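Local coordinates for protein alpha-galactosidase (Lactobacillus brevis, PDB 3MI6) that probably hydrolyses terminal, non-reducing alpha-D-galactose residues from alpha-galactosides, as a member of glycosyl hydrolase family 36, at residues Leu349-Asn354 with Asp607-Ala612; Pro331-Asn336 with Met363-Asp368; Phe342-Ala347 with Arg389-Gly394; Lys357-Glu362 with Gln618-Val623. All coordinates share one frame; numbering follows the deposited sequence.

Contact 1 of 4, residues Leu349-Asn354 with Asp607-Ala612; sequences LMTIVN and DITKMA
Ile352 of helix 346-358 and Thr609 of the loop after strand 601-604 mark the nearest approach of the two backbones, with their CA atoms 6.1 Å apart and no hydrogen bond passing between the segments. The contact rests largely on one methyl group. Thr609 CG2 lies 3.6 Å from Ile352 CG1 and also 3.6 Å from Thr351 OG1, and the threonine side chain crosses both helix residues at about a right angle. With chi1 at 88°, Thr609 places CG2 anti to its carbonyl carbon, facing the helix, while OG1 turns back into the loop and bonds to Asp607 OD1 at 2.8 Å. The bond meets the syn side, 35° out of the carboxylate plane, and lets the loop satisfy some of its own polar atoms. Thr351 OG1 likewise has its partner at home, in Lys348 O of the preceding helical turn. Next to Thr609 in the loop, Ile608 CD1 comes to 4.4 Å from Ile352 O. A serine in place of Thr609 could keep the hydroxyl but not the methyl, and would probably leave a gap between the loop and the side chains of Thr351 and Ile352. Ile352 and Ile608 both rest on Ile334 of strand 333-335, Ile352 and Val353 pack on Phe364 of strand 363-366, and Met350 turns to helix 394-404, so the loop fills one flank of a helix lying against the barrel strands.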
# COMPACT_ATOMS: atom_id res chain seq x y z
N LEU D 349 51.81 17.78 -12.83
CA LEU D 349 51.38 17.07 -11.63
C LEU D 349 52.09 17.59 -10.38
O LEU D 349 51.57 17.51 -9.26
CB LEU D 349 51.57 15.55 -11.77
CG LEU D 349 50.49 14.78 -12.54
CD1 LEU D 349 50.81 13.30 -12.48
CD2 LEU D 349 49.07 15.04 -12.02
N MSE D 350 53.29 18.13 -10.58
CA MSE D 350 54.04 18.69 -9.48
C MSE D 350 53.34 19.93 -8.91
O MSE D 350 53.30 20.14 -7.70
CB MSE D 350 55.47 19.01 -9.91
CG MSE D 350 56.44 18.96 -8.76
SE MSE D 350 56.32 17.22 -7.87
CE MSE D 350 57.54 16.23 -9.05
N THR D 351 52.79 20.75 -9.79
CA THR D 351 52.02 21.90 -9.34
C THR D 351 50.92 21.41 -8.40
O THR D 351 50.64 22.05 -7.39
CB THR D 351 51.44 22.73 -10.52
OG1 THR D 351 50.40 22.00 -11.18
CG2 THR D 351 52.53 23.09 -11.52
N ILE D 352 50.30 20.28 -8.73
CA ILE D 352 49.25 19.72 -7.90
C ILE D 352 49.83 19.30 -6.56
O ILE D 352 49.41 19.79 -5.51
CB ILE D 352 48.54 18.52 -8.58
CG1 ILE D 352 47.80 18.98 -9.84
CG2 ILE D 352 47.54 17.85 -7.62
CD1 ILE D 352 46.83 17.95 -10.40
N VAL D 353 50.81 18.41 -6.60
CA VAL D 353 51.42 17.90 -5.38
C VAL D 353 51.81 19.01 -4.41
O VAL D 353 51.67 18.86 -3.19
CB VAL D 353 52.65 17.00 -5.71
CG1 VAL D 353 53.57 16.88 -4.51
CG2 VAL D 353 52.19 15.63 -6.18
N ASN D 354 52.29 20.14 -4.95
CA ASN D 354 52.76 21.26 -4.13
C ASN D 354 51.63 22.03 -3.48
O ASN D 354 51.69 22.33 -2.28
CB ASN D 354 53.60 22.21 -4.97
CG ASN D 354 55.07 21.84 -4.97
OD1 ASN D 354 55.80 22.17 -5.91
ND2 ASN D 354 55.51 21.16 -3.92
N ASP D 607 41.11 19.65 -9.85
CA ASP D 607 42.30 20.43 -10.16
C ASP D 607 42.38 21.63 -9.23
O ASP D 607 41.89 22.70 -9.57
CB ASP D 607 42.27 20.90 -11.60
CG ASP D 607 43.59 21.43 -12.06
OD1 ASP D 607 44.49 21.55 -11.20
OD2 ASP D 607 43.75 21.70 -13.26
N ILE D 608 42.99 21.45 -8.07
CA ILE D 608 43.07 22.51 -7.07
C ILE D 608 44.01 23.64 -7.49
O ILE D 608 43.99 24.72 -6.89
CB ILE D 608 43.48 21.98 -5.69
CG1 ILE D 608 44.77 21.18 -5.79
CG2 ILE D 608 42.40 21.10 -5.12
CD1 ILE D 608 45.18 20.57 -4.49
N THR D 609 44.83 23.41 -8.52
CA THR D 609 45.63 24.47 -9.11
C THR D 609 44.75 25.52 -9.82
O THR D 609 45.18 26.65 -10.04
CB THR D 609 46.71 23.93 -10.10
OG1 THR D 609 46.16 23.81 -11.42
CG2 THR D 609 47.25 22.58 -9.64
N LYS D 610 43.51 25.14 -10.14
CA LYS D 610 42.54 26.01 -10.82
C LYS D 610 41.48 26.59 -9.88
O LYS D 610 40.34 26.81 -10.29
CB LYS D 610 41.81 25.24 -11.94
CG LYS D 610 42.60 25.02 -13.21
CD LYS D 610 41.68 24.58 -14.36
CE LYS D 610 42.46 24.10 -15.60
NZ LYS D 610 43.41 25.12 -16.15
N MSE D 611 41.85 26.84 -8.63
CA MSE D 611 40.89 27.31 -7.64
C MSE D 611 41.23 28.69 -7.11
O MSE D 611 42.40 29.02 -6.92
CB MSE D 611 40.84 26.34 -6.46
CG MSE D 611 39.94 25.13 -6.65
SE MSE D 611 39.91 24.03 -5.03
CE MSE D 611 38.05 23.42 -5.11
N ALA D 612 40.19 29.47 -6.84
CA ALA D 612 40.35 30.80 -6.25
C ALA D 612 40.82 30.70 -4.81
O ALA D 612 40.56 29.69 -4.14
CB ALA D 612 39.03 31.57 -6.32

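Contact 2 of 4, residues Pro331-Asn336 with Met363-Asp368; sequences PVLINN and MFVLDD
Ile334 and Phe364 pair on one face of two parallel strands, the CG2 branch of the isoleucine lying 3.9 Å from Phe364 CD2. Leu333, Met363 and Val365 occupy the other face, where Leu333 CB sits 4.2 Å from Met363 CB and as far from Val365 CG2. Met363, bent at chi3 (-75°), brings CE to 3.6 Å from Pro331 CG. Ile334 makes two backbone bonds, its N donating to Met363 O and its O accepting from Val365 N, one on each side of Phe364; the axes run 4.7 Å apart at 24°. Beyond the strands the contact becomes polar. Asn336 OD1 receives Asp367 N at 3.0 Å, in the carbonyl plane and on a lone pair. The turn of the Asn335 amide is set by two partners: OD1 accepts from Trp337 N, and ND2 reaches Asp367 OD1 at 3.0 Å, on the carboxylate's anti side, tilted 34° out of its plane. Lys477 forms a salt bridge to that same oxygen, so a leucine in place of Asp367 would probably leave both the asparagine amide and the lysine without their mate. Leu333, Met363 and Val365 meet Tyr475 across the interior, whereas Phe364 meets helix 346-358 outside. This is the first beta-alpha-beta unit of a TIM barrel, with Asp367 and Asp368, predicted to bind substrate, at the C-terminal strand ends where such barrels carry their active sites.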
# COMPACT_ATOMS: atom_id res chain seq x y z
N PRO D 331 44.47 7.89 5.00
CA PRO D 331 44.98 9.23 4.72
C PRO D 331 44.01 10.05 3.84
O PRO D 331 43.20 9.47 3.12
CB PRO D 331 46.28 8.94 3.99
CG PRO D 331 46.03 7.65 3.28
CD PRO D 331 45.15 6.86 4.22
N VAL D 332 44.08 11.37 3.91
CA VAL D 332 43.36 12.21 2.97
C VAL D 332 44.17 12.27 1.68
O VAL D 332 45.32 12.70 1.68
CB VAL D 332 43.13 13.61 3.53
CG1 VAL D 332 42.43 14.49 2.50
CG2 VAL D 332 42.33 13.54 4.80
N LEU D 333 43.58 11.84 0.57
CA LEU D 333 44.35 11.75 -0.66
C LEU D 333 43.85 12.73 -1.70
O LEU D 333 42.75 13.27 -1.58
CB LEU D 333 44.28 10.34 -1.21
CG LEU D 333 42.90 9.84 -1.66
CD1 LEU D 333 42.54 10.36 -3.05
CD2 LEU D 333 42.88 8.33 -1.65
N ILE D 334 44.66 12.95 -2.72
CA ILE D 334 44.20 13.65 -3.91
C ILE D 334 44.54 12.82 -5.15
O ILE D 334 45.58 12.20 -5.21
CB ILE D 334 44.76 15.07 -4.01
CG1 ILE D 334 44.29 15.73 -5.30
CG2 ILE D 334 46.27 15.06 -3.92
CD1 ILE D 334 44.49 17.21 -5.33
N ASN D 335 43.63 12.80 -6.12
CA ASN D 335 43.74 11.95 -7.31
C ASN D 335 43.53 12.84 -8.53
O ASN D 335 42.56 13.62 -8.57
CB ASN D 335 42.66 10.86 -7.22
CG ASN D 335 42.71 9.86 -8.36
OD1 ASN D 335 43.07 10.19 -9.50
ND2 ASN D 335 42.32 8.62 -8.07
N ASN D 336 44.43 12.74 -9.52
CA ASN D 336 44.39 13.61 -10.70
C ASN D 336 43.45 13.19 -11.85
O ASN D 336 43.43 13.82 -12.90
CB ASN D 336 45.79 13.80 -11.27
CG ASN D 336 46.35 12.52 -11.85
OD1 ASN D 336 46.49 11.53 -11.14
ND2 ASN D 336 46.66 12.52 -13.14
N MSE D 363 48.43 12.52 0.85
CA MSE D 363 48.83 11.50 -0.12
C MSE D 363 48.42 11.90 -1.52
O MSE D 363 47.32 12.40 -1.73
CB MSE D 363 48.23 10.14 0.23
CG MSE D 363 48.39 9.11 -0.87
SE MSE D 363 47.40 7.45 -0.54
CE MSE D 363 48.53 6.66 0.83
N PHE D 364 49.31 11.67 -2.49
CA PHE D 364 48.99 11.93 -3.88
C PHE D 364 48.89 10.60 -4.60
O PHE D 364 49.71 9.72 -4.37
CB PHE D 364 50.04 12.82 -4.53
CG PHE D 364 49.76 13.11 -5.97
CD1 PHE D 364 49.98 12.15 -6.94
CD2 PHE D 364 49.24 14.32 -6.34
CE1 PHE D 364 49.70 12.41 -8.26
CE2 PHE D 364 48.96 14.57 -7.66
CZ PHE D 364 49.19 13.62 -8.62
N VAL D 365 47.87 10.46 -5.44
CA VAL D 365 47.63 9.23 -6.21
C VAL D 365 47.60 9.46 -7.72
O VAL D 365 46.60 9.95 -8.25
CB VAL D 365 46.29 8.56 -5.84
CG1 VAL D 365 46.18 7.25 -6.56
CG2 VAL D 365 46.16 8.37 -4.35
N LEU D 366 48.68 9.10 -8.41
CA LEU D 366 48.72 9.20 -9.85
C LEU D 366 47.77 8.16 -10.47
O LEU D 366 47.87 6.96 -10.16
CB LEU D 366 50.15 8.96 -10.31
CG LEU D 366 50.44 8.90 -11.80
CD1 LEU D 366 50.10 10.21 -12.44
CD2 LEU D 366 51.91 8.55 -12.02
N ASP D 367 46.84 8.60 -11.31
CA ASP D 367 45.84 7.68 -11.86
C ASP D 367 46.21 7.23 -13.27
O ASP D 367 47.38 7.21 -13.64
CB ASP D 367 44.42 8.30 -11.84
CG ASP D 367 43.31 7.25 -11.62
OD1 ASP D 367 42.98 6.95 -10.45
OD2 ASP D 367 42.75 6.74 -12.62
N ASP D 368 45.19 6.86 -14.04
CA ASP D 368 45.36 6.28 -15.36
C ASP D 368 46.22 7.17 -16.25
O ASP D 368 46.02 8.39 -16.30
CB ASP D 368 43.97 6.05 -16.00
CG ASP D 368 44.00 5.06 -17.16
OD1 ASP D 368 45.05 4.88 -17.80
OD2 ASP D 368 42.94 4.47 -17.43

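Contact 3 of 4, residues Phe342-Ala347 with Arg389-Gly394; sequences FDFNEA and RKFPDG
Asn345 and Lys390 bring the two segments together, their CA atoms 4.4 Å apart, and one backbone bond joins them: Glu346 N donates to Lys390 O at 3.0 Å, in the carbonyl plane. It falls where helix 346-358 begins, Asn345 being the N-cap residue with its OD1 bonded to Lys348 N. The other segment is a loop that ends in a type I turn from Phe391 to Gly394. Among the side chains, that of Lys390 bends at chi2, chi3 and chi4, carrying CE over one face of the Phe344 ring, offset toward its rim. This is a CH-pi contact, CE lying 4.2 Å from the ring centroid and 16° off the normal. The ammonium group beyond it bonds to Gly369 O. Phe344 is met at its edge as well, near the ring plane, by Phe391, with CE1 of Phe344 3.9 Å from CZ of Phe391. Glu346 addresses the Phe391 ring from another part of its rim: OE1 comes to 3.6 Å from Phe391 CD1 in the ring plane, where the weakly positive ring hydrogens point, and the carboxylate is turned 64° to the ring. The two aromatic rings rest on Leu349 of helix 346-358 and Leu366 of strand 363-366, while Glu346 packs on His397 and Phe398, so the contact joins the start of helix 346-358 to the loop that leads into helix 394-404.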
# COMPACT_ATOMS: atom_id res chain seq x y z
N PHE D 342 43.76 12.04 -19.08
CA PHE D 342 45.03 11.61 -19.68
C PHE D 342 45.95 12.77 -20.03
O PHE D 342 47.13 12.57 -20.34
CB PHE D 342 44.78 10.76 -20.93
CG PHE D 342 43.80 9.64 -20.72
CD1 PHE D 342 44.20 8.47 -20.09
CD2 PHE D 342 42.48 9.76 -21.14
CE1 PHE D 342 43.29 7.43 -19.89
CE2 PHE D 342 41.58 8.73 -20.94
CZ PHE D 342 41.98 7.56 -20.32
N ASP D 343 45.41 13.99 -19.96
CA ASP D 343 46.15 15.19 -20.36
C ASP D 343 47.02 15.72 -19.22
O ASP D 343 46.66 16.70 -18.55
CB ASP D 343 45.19 16.28 -20.87
CG ASP D 343 45.90 17.56 -21.32
OD1 ASP D 343 47.14 17.56 -21.48
OD2 ASP D 343 45.20 18.58 -21.51
N PHE D 344 48.16 15.07 -19.00
CA PHE D 344 49.09 15.50 -17.97
C PHE D 344 50.53 15.09 -18.26
O PHE D 344 50.79 14.29 -19.15
CB PHE D 344 48.66 15.02 -16.57
CG PHE D 344 48.85 13.53 -16.34
CD1 PHE D 344 50.11 13.02 -16.02
CD2 PHE D 344 47.77 12.66 -16.42
CE1 PHE D 344 50.29 11.66 -15.81
CE2 PHE D 344 47.95 11.29 -16.20
CZ PHE D 344 49.21 10.80 -15.89
N ASN D 345 51.44 15.68 -17.51
CA ASN D 345 52.86 15.32 -17.52
C ASN D 345 53.45 15.65 -16.14
O ASN D 345 52.81 16.33 -15.34
CB ASN D 345 53.61 16.04 -18.66
CG ASN D 345 53.42 17.56 -18.64
OD1 ASN D 345 53.41 18.19 -17.58
ND2 ASN D 345 53.29 18.15 -19.83
N GLU D 346 54.66 15.16 -15.86
CA GLU D 346 55.23 15.29 -14.51
C GLU D 346 55.15 16.71 -13.94
O GLU D 346 54.70 16.91 -12.81
CB GLU D 346 56.68 14.80 -14.47
CG GLU D 346 57.40 15.26 -13.22
CD GLU D 346 58.37 14.23 -12.68
OE1 GLU D 346 58.82 13.36 -13.45
OE2 GLU D 346 58.68 14.30 -11.47
N ALA D 347 55.60 17.68 -14.73
CA ALA D 347 55.62 19.07 -14.32
C ALA D 347 54.24 19.58 -13.91
O ALA D 347 54.10 20.28 -12.91
CB ALA D 347 56.18 19.93 -15.44
N ARG D 389 57.46 9.84 -22.14
CA ARG D 389 56.98 11.13 -22.63
C ARG D 389 56.49 11.99 -21.47
O ARG D 389 56.59 13.22 -21.51
CB ARG D 389 55.81 10.96 -23.59
CG ARG D 389 55.96 9.90 -24.63
CD ARG D 389 54.60 9.71 -25.29
NE ARG D 389 54.61 8.69 -26.33
CZ ARG D 389 53.55 8.42 -27.10
NH1 ARG D 389 52.42 9.10 -26.92
NH2 ARG D 389 53.63 7.48 -28.03
N LYS D 390 55.92 11.35 -20.45
CA LYS D 390 55.28 12.09 -19.37
C LYS D 390 56.07 11.96 -18.07
O LYS D 390 55.83 12.69 -17.12
CB LYS D 390 53.82 11.65 -19.18
CG LYS D 390 53.28 10.78 -20.32
CD LYS D 390 51.90 11.23 -20.84
CE LYS D 390 50.80 11.03 -19.81
NZ LYS D 390 51.25 10.04 -18.80
N PHE D 391 57.01 11.02 -18.06
CA PHE D 391 57.90 10.83 -16.91
C PHE D 391 59.32 10.49 -17.34
O PHE D 391 59.73 9.33 -17.32
CB PHE D 391 57.36 9.76 -15.95
CG PHE D 391 56.08 10.15 -15.27
CD1 PHE D 391 56.07 11.15 -14.32
CD2 PHE D 391 54.89 9.52 -15.58
CE1 PHE D 391 54.90 11.52 -13.70
CE2 PHE D 391 53.71 9.89 -14.96
CZ PHE D 391 53.72 10.89 -14.02
N PRO D 392 60.09 11.52 -17.72
CA PRO D 392 61.46 11.39 -18.25
C PRO D 392 62.42 10.60 -17.35
O PRO D 392 63.20 9.78 -17.87
CB PRO D 392 61.92 12.85 -18.37
CG PRO D 392 60.65 13.62 -18.55
CD PRO D 392 59.64 12.93 -17.70
N ASP D 393 62.38 10.84 -16.04
CA ASP D 393 63.30 10.19 -15.12
C ASP D 393 62.61 9.05 -14.37
O ASP D 393 62.87 8.81 -13.20
CB ASP D 393 63.88 11.20 -14.11
CG ASP D 393 64.76 12.27 -14.77
OD1 ASP D 393 64.47 12.68 -15.91
OD2 ASP D 393 65.74 12.70 -14.13
N GLY D 394 61.72 8.35 -15.07
CA GLY D 394 60.96 7.28 -14.48
C GLY D 394 60.10 7.78 -13.33
O GLY D 394 60.15 8.96 -12.98

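Contact 4 of 4, residues Lys357-Glu362 with Gln618-Val623; sequences KRLGIE and QVKKQV
Leu359 and Gly360 meet one side of helix 613-628 at a Schellman motif, the glycine having positive phi and two bonds running back into the last turn, one of them Gly360 N to Lys357 O at 2.9 Å. Apolar packing is carried by the two branches of Leu359, which straddle neighbouring positions of the helix: CD1 lies 3.8 Å from Val619 CG1, and CD2 lies 3.7 Å from Lys620 CB. Its chi1 of -77° sets CG anti to the carbonyl carbon and sends both methyls toward the helix. Ile361 adds a looser touch to Val623. A second kind of contact sets aliphatic groups against the turn's carbonyls. Val623 CG1 approaches Gly360 O at 3.7 Å, an oxygen that also accepts from Lys627 NZ, and the aliphatic chain of Lys620, bent at chi4, brings CE near Arg358 O. Glycine suits position 360, since at these backbone angles a CB would crowd Leu359 O; Val623 lies close over it. No direct hydrogen bond links the segments; instead one water bridges them, donating to Leu359 O at 3.0 Å and to Lys620 O, also at 3.0 Å.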
# COMPACT_ATOMS: atom_id res chain seq x y z
N LYS D 357 49.89 19.90 -0.72
CA LYS D 357 50.59 19.94 0.56
C LYS D 357 50.17 21.15 1.41
O LYS D 357 49.91 21.01 2.60
CB LYS D 357 52.10 19.93 0.30
CG LYS D 357 52.97 20.45 1.44
CD LYS D 357 53.32 19.38 2.47
CE LYS D 357 54.53 19.83 3.31
NZ LYS D 357 54.78 18.95 4.50
N ARG D 358 50.11 22.33 0.80
CA ARG D 358 49.78 23.55 1.53
C ARG D 358 48.37 23.47 2.09
O ARG D 358 48.01 24.23 2.99
CB ARG D 358 49.94 24.80 0.66
CG ARG D 358 51.37 25.07 0.21
CD ARG D 358 51.45 26.17 -0.84
NE ARG D 358 52.49 25.90 -1.83
CZ ARG D 358 52.38 26.14 -3.13
NH1 ARG D 358 51.25 26.67 -3.61
NH2 ARG D 358 53.38 25.84 -3.96
N LEU D 359 47.58 22.55 1.56
CA LEU D 359 46.19 22.37 1.97
C LEU D 359 46.08 21.36 3.10
O LEU D 359 45.03 21.24 3.74
CB LEU D 359 45.36 21.90 0.79
CG LEU D 359 44.99 22.99 -0.20
CD1 LEU D 359 43.98 22.46 -1.19
CD2 LEU D 359 44.43 24.16 0.58
N GLY D 360 47.16 20.63 3.33
CA GLY D 360 47.23 19.66 4.41
C GLY D 360 46.91 18.25 3.95
O GLY D 360 46.76 17.35 4.78
N ILE D 361 46.80 18.06 2.64
CA ILE D 361 46.52 16.75 2.07
C ILE D 361 47.70 15.81 2.32
O ILE D 361 48.84 16.25 2.39
CB ILE D 361 46.12 16.86 0.58
CG1 ILE D 361 44.73 17.50 0.49
CG2 ILE D 361 46.11 15.50 -0.09
CD1 ILE D 361 44.29 17.80 -0.90
N GLU D 362 47.42 14.52 2.49
CA GLU D 362 48.41 13.59 3.03
C GLU D 362 49.00 12.60 2.04
O GLU D 362 49.97 11.91 2.36
CB GLU D 362 47.82 12.82 4.20
CG GLU D 362 47.82 13.63 5.46
CD GLU D 362 46.90 13.05 6.51
OE1 GLU D 362 46.02 12.24 6.13
OE2 GLU D 362 47.06 13.40 7.70
N GLN D 618 38.63 27.18 1.92
CA GLN D 618 37.51 26.33 2.30
C GLN D 618 37.97 24.89 2.40
O GLN D 618 37.68 24.17 3.36
CB GLN D 618 36.40 26.48 1.28
CG GLN D 618 35.05 25.95 1.71
CD GLN D 618 33.92 26.45 0.83
OE1 GLN D 618 32.78 26.01 0.97
NE2 GLN D 618 34.23 27.37 -0.09
N VAL D 619 38.72 24.47 1.39
CA VAL D 619 39.23 23.11 1.35
C VAL D 619 40.20 22.84 2.49
O VAL D 619 40.07 21.84 3.19
CB VAL D 619 39.91 22.83 0.02
CG1 VAL D 619 40.58 21.48 0.06
CG2 VAL D 619 38.89 22.88 -1.09
N LYS D 620 41.16 23.73 2.69
CA LYS D 620 42.10 23.62 3.80
C LYS D 620 41.35 23.37 5.10
O LYS D 620 41.82 22.64 5.97
CB LYS D 620 42.94 24.90 3.92
CG LYS D 620 44.13 24.86 4.86
CD LYS D 620 45.01 26.08 4.60
CE LYS D 620 46.44 25.94 5.13
NZ LYS D 620 46.56 26.31 6.57
N LYS D 621 40.17 23.98 5.24
CA LYS D 621 39.44 23.88 6.49
C LYS D 621 38.68 22.57 6.59
O LYS D 621 38.62 21.96 7.66
CB LYS D 621 38.53 25.09 6.73
CG LYS D 621 39.29 26.39 6.90
CD LYS D 621 38.40 27.52 7.42
CE LYS D 621 39.23 28.78 7.66
NZ LYS D 621 38.44 29.88 8.28
N GLN D 622 38.12 22.12 5.47
CA GLN D 622 37.52 20.79 5.40
C GLN D 622 38.51 19.71 5.85
O GLN D 622 38.16 18.81 6.61
CB GLN D 622 37.01 20.49 3.99
CG GLN D 622 35.92 21.40 3.50
CD GLN D 622 35.30 20.91 2.20
OE1 GLN D 622 35.89 20.10 1.50
NE2 GLN D 622 34.10 21.39 1.88
N VAL D 623 39.76 19.83 5.39
CA VAL D 623 40.81 18.87 5.72
C VAL D 623 41.20 18.89 7.21
O VAL D 623 41.37 17.83 7.82
CB VAL D 623 42.04 19.07 4.81
CG1 VAL D 623 43.19 18.13 5.23
CG2 VAL D 623 41.66 18.83 3.36
O HOH W 1 44.35 21.23 6.62

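All four contacts gather around the first beta-alpha-beta unit of the eight-stranded barrel. Contacts 1, 3 and 4 share helix 346-358, contact 3 at its start, contact 1 midway and contact 4 at its end; contact 2 is the strand pair on its inner side. Contact 2 lies about 12 Å from contact 1, centre to centre, while contacts 3 and 4 stand about 25 Å apart. First segments all fall within 331-362, the partners of contacts 1 and 4 some 250 residues later, and any two contacts alternate along the chain. Contacts 1 and 4 pack the loop and helix after strand 601-604 beside the seam where it pairs with strand 333-335. The predicted substrate-binding aspartates follow strand 363-366.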